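Local coordinates for glycosylation Associate Protein 3 (Streptococcus agalactiae serotype V, PDB 6OYC) that forms part of the Gap123 complex and probably assists glycosylation and accessory Sec secretion, with a likely sugar-binding role, at residues K171-Y176 with I227-Q232. Residues are numbered along the deposited sequence; the frame is centred on the assembly and turned at random.
Sequences KKDSVY and IAYGTQ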
# COMPACT_ATOMS: atom_id res chain seq x y z
N LYS C 171 1.50 -0.90 6.21
CA LYS C 171 1.97 -2.22 5.84
C LYS C 171 3.29 -2.15 5.07
O LYS C 171 4.23 -2.90 5.36
CB LYS C 171 0.91 -2.94 5.01
CG LYS C 171 1.27 -4.38 4.62
CD LYS C 171 1.45 -4.48 3.11
CE LYS C 171 1.89 -5.88 2.68
NZ LYS C 171 2.40 -5.89 1.28
N LYS C 172 3.37 -1.24 4.11
CA LYS C 172 4.60 -1.12 3.34
C LYS C 172 5.77 -0.63 4.19
O LYS C 172 6.92 -0.87 3.82
CB LYS C 172 4.37 -0.20 2.14
CG LYS C 172 3.23 -0.68 1.26
CD LYS C 172 2.93 0.36 0.22
CE LYS C 172 1.68 0.09 -0.58
NZ LYS C 172 1.46 1.25 -1.51
N ASP C 173 5.50 0.03 5.32
CA ASP C 173 6.57 0.41 6.23
C ASP C 173 6.95 -0.70 7.18
O ASP C 173 8.08 -0.70 7.68
CB ASP C 173 6.17 1.62 7.08
CG ASP C 173 6.12 2.90 6.30
OD1 ASP C 173 6.74 2.99 5.22
OD2 ASP C 173 5.45 3.83 6.80
N SER C 174 6.03 -1.62 7.49
CA SER C 174 6.30 -2.62 8.51
C SER C 174 7.44 -3.53 8.09
O SER C 174 8.27 -3.93 8.91
CB SER C 174 5.04 -3.44 8.80
OG SER C 174 4.67 -4.26 7.70
N VAL C 175 7.52 -3.81 6.80
CA VAL C 175 8.56 -4.64 6.20
C VAL C 175 9.95 -4.06 6.50
O VAL C 175 10.96 -4.74 6.30
CB VAL C 175 8.28 -4.75 4.69
CG1 VAL C 175 9.25 -5.69 3.99
CG2 VAL C 175 6.82 -5.21 4.45
N TYR C 176 10.00 -2.82 7.00
CA TYR C 176 11.25 -2.09 7.17
C TYR C 176 11.51 -1.69 8.62
O TYR C 176 12.24 -2.39 9.34
CB TYR C 176 11.27 -0.85 6.26
CG TYR C 176 11.30 -1.24 4.79
CD1 TYR C 176 10.13 -1.59 4.12
CD2 TYR C 176 12.50 -1.34 4.11
CE1 TYR C 176 10.16 -2.00 2.79
CE2 TYR C 176 12.54 -1.74 2.78
CZ TYR C 176 11.37 -2.07 2.13
OH TYR C 176 11.39 -2.48 0.82
N ILE C 227 -2.32 5.65 17.60
CA ILE C 227 -1.59 6.67 16.86
C ILE C 227 -1.34 6.18 15.43
O ILE C 227 -0.93 5.03 15.22
CB ILE C 227 -0.25 7.00 17.53
CG1 ILE C 227 -0.46 7.42 18.99
CG2 ILE C 227 0.52 8.06 16.75
CD1 ILE C 227 0.40 6.65 19.95
N ALA C 228 -1.54 7.07 14.46
CA ALA C 228 -1.22 6.78 13.07
C ALA C 228 -0.62 8.01 12.39
O ALA C 228 -0.75 9.14 12.87
CB ALA C 228 -2.45 6.32 12.30
N TYR C 229 0.05 7.77 11.26
CA TYR C 229 0.75 8.80 10.50
C TYR C 229 0.53 8.75 8.98
O TYR C 229 0.98 9.66 8.29
CB TYR C 229 2.26 8.70 10.75
CG TYR C 229 2.81 7.38 10.30
CD1 TYR C 229 2.81 6.27 11.15
CD2 TYR C 229 3.31 7.21 9.01
CE1 TYR C 229 3.30 5.06 10.74
CE2 TYR C 229 3.80 5.99 8.59
CZ TYR C 229 3.80 4.92 9.46
OH TYR C 229 4.28 3.70 9.04
N GLY C 230 -0.11 7.69 8.45
CA GLY C 230 -0.34 7.56 7.03
C GLY C 230 -1.80 7.26 6.76
O GLY C 230 -2.60 7.12 7.69
N THR C 231 -2.13 7.12 5.47
CA THR C 231 -3.52 7.18 5.05
C THR C 231 -4.33 6.01 5.62
O THR C 231 -5.44 6.20 6.13
CB THR C 231 -3.62 7.24 3.51
OG1 THR C 231 -3.00 6.09 2.93
CG2 THR C 231 -2.92 8.48 2.97
N GLN C 232 -3.80 4.79 5.55
CA GLN C 232 -4.59 3.64 6.01
C GLN C 232 -4.64 3.58 7.54
O GLN C 232 -5.67 3.20 8.11
CB GLN C 232 -4.04 2.34 5.43
CG GLN C 232 -4.42 2.11 3.95
CD GLN C 232 -5.92 2.02 3.73
OE1 GLN C 232 -6.62 1.35 4.49
NE2 GLN C 232 -6.42 2.70 2.71
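D173 and Y229 are joined by a single short hydrogen bond, in which Y229 OH donates to D173 OD2 at 2.5 Å. The carboxylate uses its anti lone pair, the one turned away from D173 OD1. D173 OD2 lies at the edge of the ring, in its plane, and the carboxylate and ring planes differ by just 12°. Y229 CE2 and Y229 CZ each lie 3.3 Å from D173 OD2. The side chains reach out from opposite directions. With chi1 at 62°, CG of Y229 is flanked by both backbone neighbours of its CA, which carries the ring across to the short helix 171-174. The hydroxyl has a second partner in the backbone N of E170, so two bonds grip it and hold the ring edge in place. The contact lies in the parallel-sheet part of the chain. Strands 163-168 and 223-227 are neighbours there; 171-176 follows the C-terminal end of the first, and 227-232 starts on the last residue of the second. G230 is the N-cap residue of helix 231-243. Away from the bond the segments stand apart, with 10.0 Å from D173 CA to G230 CA. Together they bury 78 Å², all of it on D173 and Y229. Y229 is buried and its side chain also touches E181, while D173 is partly exposed and packs on K179. Within the short helix, S174 OG donates to K171 O at 2.7 Å.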